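Side-chain contacts in exotoxin 3 (Staphylococcus aureus, PDB 2Z8L), which binds the glycan sialyl Lewis X as a superantigen-like member of the staphylococcal toxin family, with an OB fold and a beta-grasp domain: residues His132-Glu137 with Arg198-Met203; Val170-Lys173 with Tyr177-Phe180. One frame throughout, in Å; residues are numbered along the deposited sequence.

Interaction 1 (His132-Glu137 with Arg198-Met203). Unlike the reference sequence in segment 132-137: His132 (reference Tyr). Unlike the reference sequence in segment 198-203: Met203 (reference Ile).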
# COMPACT_ATOMS: atom_id res chain seq x y z
N HIS A 132 5.94 2.59 13.21
CA HIS A 132 5.54 1.69 12.17
C HIS A 132 6.84 1.12 11.62
O HIS A 132 7.66 1.84 11.07
CB HIS A 132 4.81 2.41 11.06
CG HIS A 132 4.37 1.52 9.95
ND1 HIS A 132 3.32 0.64 10.08
CD2 HIS A 132 4.84 1.36 8.69
CE1 HIS A 132 3.16 -0.01 8.94
NE2 HIS A 132 4.06 0.41 8.08
N TYR A 133 6.97 -0.17 11.73
CA TYR A 133 8.18 -0.85 11.31
C TYR A 133 8.16 -1.14 9.81
O TYR A 133 7.23 -1.76 9.28
CB TYR A 133 8.34 -2.11 12.12
CG TYR A 133 8.38 -1.83 13.58
CD1 TYR A 133 9.44 -1.14 14.15
CD2 TYR A 133 7.32 -2.19 14.42
CE1 TYR A 133 9.51 -0.85 15.49
CE2 TYR A 133 7.38 -1.91 15.79
CZ TYR A 133 8.49 -1.23 16.32
OH TYR A 133 8.57 -0.95 17.68
N ILE A 134 9.29 -0.80 9.14
CA ILE A 134 9.46 -0.93 7.73
C ILE A 134 10.51 -2.00 7.48
O ILE A 134 11.59 -1.92 8.04
CB ILE A 134 10.00 0.42 7.12
CG1 ILE A 134 9.08 1.62 7.41
CG2 ILE A 134 10.28 0.33 5.64
CD1 ILE A 134 7.77 1.50 6.81
N TYR A 135 10.15 -3.01 6.68
CA TYR A 135 11.05 -4.12 6.37
C TYR A 135 11.59 -4.11 4.95
O TYR A 135 12.44 -4.95 4.63
CB TYR A 135 10.34 -5.47 6.64
CG TYR A 135 9.94 -5.63 8.09
CD1 TYR A 135 10.73 -6.33 8.97
CD2 TYR A 135 8.75 -5.10 8.56
CE1 TYR A 135 10.37 -6.47 10.30
CE2 TYR A 135 8.39 -5.26 9.88
CZ TYR A 135 9.21 -5.93 10.73
OH TYR A 135 8.90 -6.13 12.08
N LYS A 136 11.15 -3.16 4.14
CA LYS A 136 11.48 -3.16 2.74
C LYS A 136 12.24 -1.92 2.30
O LYS A 136 11.87 -0.83 2.66
CB LYS A 136 10.20 -3.37 1.88
CG LYS A 136 9.76 -4.84 1.94
CD LYS A 136 8.45 -5.13 1.21
CE LYS A 136 8.36 -4.52 -0.22
NZ LYS A 136 9.45 -4.85 -1.25
N GLU A 137 13.22 -2.13 1.43
CA GLU A 137 13.95 -1.05 0.81
C GLU A 137 13.08 -0.23 -0.09
O GLU A 137 13.26 0.97 -0.16
CB GLU A 137 15.13 -1.59 -0.01
CG GLU A 137 16.16 -2.25 0.83
CD GLU A 137 17.08 -3.18 0.03
OE1 GLU A 137 16.96 -3.24 -1.23
OE2 GLU A 137 17.86 -3.88 0.68
N ARG A 198 13.83 3.20 3.56
CA ARG A 198 14.90 3.65 4.45
C ARG A 198 14.84 5.16 4.73
O ARG A 198 15.45 5.63 5.70
CB ARG A 198 16.24 3.25 3.88
CG ARG A 198 16.47 1.77 3.90
CD ARG A 198 17.56 1.31 2.98
NE ARG A 198 17.31 1.65 1.60
CZ ARG A 198 18.10 1.26 0.60
NH1 ARG A 198 19.16 0.49 0.84
NH2 ARG A 198 17.81 1.65 -0.63
N ASN A 199 14.17 5.91 3.85
CA ASN A 199 14.19 7.34 3.90
C ASN A 199 12.91 7.96 4.48
O ASN A 199 12.75 9.18 4.46
CB ASN A 199 14.45 7.93 2.52
CG ASN A 199 15.87 7.71 2.03
OD1 ASN A 199 16.76 7.35 2.79
ND2 ASN A 199 16.07 7.90 0.75
N ILE A 200 11.97 7.16 4.96
CA ILE A 200 10.82 7.70 5.63
C ILE A 200 11.28 8.23 6.98
O ILE A 200 11.98 7.52 7.75
CB ILE A 200 9.72 6.62 5.82
CG1 ILE A 200 9.23 6.12 4.48
CG2 ILE A 200 8.54 7.18 6.63
CD1 ILE A 200 8.32 4.88 4.53
N GLU A 201 10.89 9.45 7.29
CA GLU A 201 11.23 10.06 8.58
C GLU A 201 10.15 9.83 9.64
O GLU A 201 10.45 9.51 10.78
CB GLU A 201 11.46 11.57 8.41
CG GLU A 201 11.83 12.34 9.71
CD GLU A 201 12.98 11.74 10.54
OE1 GLU A 201 13.87 11.02 10.02
OE2 GLU A 201 13.02 12.04 11.77
N LYS A 202 8.90 10.08 9.27
CA LYS A 202 7.80 10.09 10.21
C LYS A 202 6.49 10.01 9.43
O LYS A 202 6.44 10.26 8.23
CB LYS A 202 7.87 11.36 11.02
CG LYS A 202 6.65 11.72 11.74
CD LYS A 202 6.83 12.95 12.58
CE LYS A 202 7.30 14.16 11.78
NZ LYS A 202 7.02 15.41 12.59
N MET A 203 5.42 9.56 10.08
CA MET A 203 4.11 9.53 9.48
C MET A 203 3.17 10.17 10.47
O MET A 203 3.40 10.11 11.69
CB MET A 203 3.73 8.11 9.18
CG MET A 203 4.79 7.51 8.29
SD MET A 203 4.50 5.88 7.82
CE MET A 203 4.42 5.14 9.39
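His132, Ile134 and Glu137, from the loop after strand 124-131, meet Met203, Ile200 and Arg198 in turn within the beta-grasp domain, where the start of strand 200-207 packs against that loop. No hydrogen bond joins the two segments, whose end-to-end directions lie 149° apart; the contact rests on three side-chain pairs.

Two of the pairs are apolar or sulfur-aromatic. Ile134 and Ile200 are buried and meet tip to tip, CD1 to CD1 at 4.1 Å, with their side chains crossing at about a right angle. Met203 stays extended through SD and then bends at its last torsion (chi3 -59°), which carries the methyl to His132, with Met203 CE 3.7 Å from His132 CG. The 3.2 Å between Met203 CE and His132 CB is shorter than ordinary carbon packing, and its precision is doubtful. The sulfur stands 5.3 Å from the imidazole centroid, obliquely to the ring. Leu144 and Leu148 of helix 141-155 help to enclose this apolar group.

The third pair, at the other end, is charged and more exposed. Glu137 and Arg198 run alongside each other in the same direction, their carboxylate and guanidinium planes stacked and only 15° apart. Their charges are near but form no salt bridge, with Glu137 OE2 4.6 Å from Arg198 NH1. The carboxylate is instead held by Tyr106 OH and the backbone N-H groups of Gln103 and Gly104, while Arg198 NE pairs with Asp196. What touches the guanidinium is the aliphatic part of the glutamate: Glu137 CG rests above the middle of the group, 4.0 Å from Arg198 CZ.

Interaction 2 (Val170-Lys173 with Tyr177-Phe180). Unlike the reference sequence in segment 170-173: Ile171 (reference Thr). With SIA (N-acetyl-alpha-neuraminic acid), chain B.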
# COMPACT_ATOMS: atom_id res chain seq x y z
N VAL A 170 2.88 10.86 4.98
CA VAL A 170 4.19 10.19 5.12
C VAL A 170 5.27 11.19 4.73
O VAL A 170 5.21 11.74 3.63
CB VAL A 170 4.26 8.97 4.19
CG1 VAL A 170 5.66 8.36 4.21
CG2 VAL A 170 3.14 7.92 4.55
N ILE A 171 6.20 11.48 5.63
CA ILE A 171 7.16 12.53 5.44
C ILE A 171 8.55 11.89 5.32
O ILE A 171 8.93 11.01 6.13
CB ILE A 171 7.16 13.51 6.62
CG1 ILE A 171 5.76 14.10 6.82
CG2 ILE A 171 8.23 14.61 6.36
CD1 ILE A 171 5.49 14.72 8.24
N MET A 172 9.28 12.33 4.30
CA MET A 172 10.57 11.76 4.00
C MET A 172 11.67 12.60 4.66
O MET A 172 11.46 13.76 5.05
CB MET A 172 10.77 11.69 2.49
CG MET A 172 9.60 11.05 1.75
SD MET A 172 9.39 9.33 2.23
CE MET A 172 10.79 8.54 1.46
N LYS A 173 12.82 11.98 4.83
CA LYS A 173 13.97 12.70 5.42
C LYS A 173 14.35 13.97 4.66
O LYS A 173 14.79 14.97 5.27
CB LYS A 173 15.15 11.74 5.55
CG LYS A 173 14.88 10.66 6.61
CD LYS A 173 15.96 9.63 6.74
CE LYS A 173 15.61 8.65 7.85
NZ LYS A 173 16.57 7.52 7.79
N TYR A 177 6.84 14.68 0.83
CA TYR A 177 5.75 13.97 1.54
C TYR A 177 4.71 13.41 0.62
O TYR A 177 4.59 13.79 -0.56
CB TYR A 177 5.05 14.87 2.56
CG TYR A 177 4.40 16.11 1.96
CD1 TYR A 177 3.11 16.07 1.49
CD2 TYR A 177 5.08 17.33 1.91
CE1 TYR A 177 2.50 17.18 0.94
CE2 TYR A 177 4.46 18.47 1.36
CZ TYR A 177 3.17 18.37 0.88
OH TYR A 177 2.51 19.47 0.33
N TYR A 178 3.96 12.46 1.16
CA TYR A 178 2.87 11.81 0.44
C TYR A 178 1.61 11.84 1.33
O TYR A 178 1.70 11.53 2.51
CB TYR A 178 3.25 10.39 0.12
CG TYR A 178 4.56 10.34 -0.68
CD1 TYR A 178 4.55 10.39 -2.03
CD2 TYR A 178 5.76 10.24 -0.03
CE1 TYR A 178 5.72 10.32 -2.75
CE2 TYR A 178 6.96 10.21 -0.72
CZ TYR A 178 6.92 10.26 -2.10
OH TYR A 178 8.10 10.18 -2.81
N THR A 179 0.46 12.16 0.74
CA THR A 179 -0.76 12.37 1.49
C THR A 179 -1.80 11.35 1.03
O THR A 179 -1.99 11.16 -0.19
CB THR A 179 -1.38 13.75 1.22
OG1 THR A 179 -0.42 14.73 1.56
CG2 THR A 179 -2.59 13.98 2.12
N PHE A 180 -2.47 10.75 2.02
CA PHE A 180 -3.59 9.78 1.82
C PHE A 180 -4.82 10.38 2.40
O PHE A 180 -4.92 10.52 3.62
CB PHE A 180 -3.37 8.37 2.43
CG PHE A 180 -2.04 7.74 2.05
CD1 PHE A 180 -1.60 7.80 0.78
CD2 PHE A 180 -1.32 7.02 3.00
CE1 PHE A 180 -0.36 7.21 0.42
CE2 PHE A 180 -0.12 6.42 2.67
CZ PHE A 180 0.34 6.53 1.35
C1 SIA B . 0.78 14.61 -1.90
C2 SIA B . 1.09 15.23 -3.27
C3 SIA B . 2.04 16.42 -3.16
C4 SIA B . 3.45 15.98 -2.80
C5 SIA B . 3.98 14.90 -3.76
C6 SIA B . 2.95 13.76 -3.80
C7 SIA B . 3.26 12.61 -4.75
C8 SIA B . 2.05 11.66 -4.87
C9 SIA B . 2.35 10.34 -5.55
C10 SIA B . 6.37 14.33 -3.94
C11 SIA B . 7.57 13.78 -3.22
N5 SIA B . 5.25 14.40 -3.23
O1A SIA B . 0.62 13.37 -1.90
O1B SIA B . 0.66 15.31 -0.86
O4 SIA B . 4.34 17.14 -2.73
O6 SIA B . 1.69 14.33 -4.20
O7 SIA B . 3.51 13.11 -6.06
O8 SIA B . 1.57 11.46 -3.53
O9 SIA B . 1.18 9.53 -5.73
O10 SIA B . 6.37 14.68 -5.12
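Met172 and Tyr178 form the outer part of the apolar centre of this antiparallel beta hairpin, with Val170 and Phe180 deeper in. Met172 CG, set beside its backbone N (chi1 -49°), lies 3.7 Å from Tyr178 CE2. The bend at chi2 (-64°) then places the sulfur at the edge of the phenol ring, in plane, a Met-aromatic contact. Val170 packs its CB beside Tyr178 CB and sets CG2 4.1 Å from Phe180 CE2, the two side chains crossing at a slant.

Two backbone bonds tie Val170 to Tyr178 as a hydrogen-bonded pair: Val170 N to Tyr178 O at 2.8 Å and Tyr178 N to Val170 O at 2.9 Å. Ile171 and Tyr177 form the adjoining non-hydrogen-bonded pair.

Tyr177 O and Thr179 N turn from the hairpin to the sialic acid of the bound glycan. The acetamido N5 of the sugar donates to Tyr177 O at 2.8 Å. Its carboxylate is gripped twice by one residue: Thr179 N donates to O1A, and Thr179 OG1 donates to O1B at 2.7 Å. Around these bonds, Tyr177 turns one ring face to O4, which stands above the plane, offset toward the rim, and Tyr178 meets O8 with the CD1 edge, 3.5 Å away, across the ring from Met172. Asp193 and Arg190 add further hydrogen bonds to the sugar.

Strand 177-181 is one of the two edge strands of the five-stranded sheet and supplies part of the glycan pocket, while strand 167-172 separates it from strand 200-207. Leu141 of helix 141-155 packs on Tyr178 and Phe180, and Ile195 of strand 194-196 touches Met172 and Tyr178.

From the N terminus, the chain leaves strand 124-131 through 132-137, then runs through strand 138-140, helix 141-155 and the hairpin 167-181 before 198-203 returns to 132-137. Interaction 1 closes that long excursion of 60 residues; interaction 2 falls wholly within it and closes a turn of just three residues. The two do not cross, and their centres lie 11 Å apart. They join through neighbouring strands of the five-stranded sheet: Glu201 N lies 2.8 Å from Ile171 O, a probable hydrogen bond within a classic beta bulge in which Glu201 and Lys202 both face Ile171. Together they connect the loop 132-137, through strands 200-207 and 167-172, to the glycan-binding edge strand.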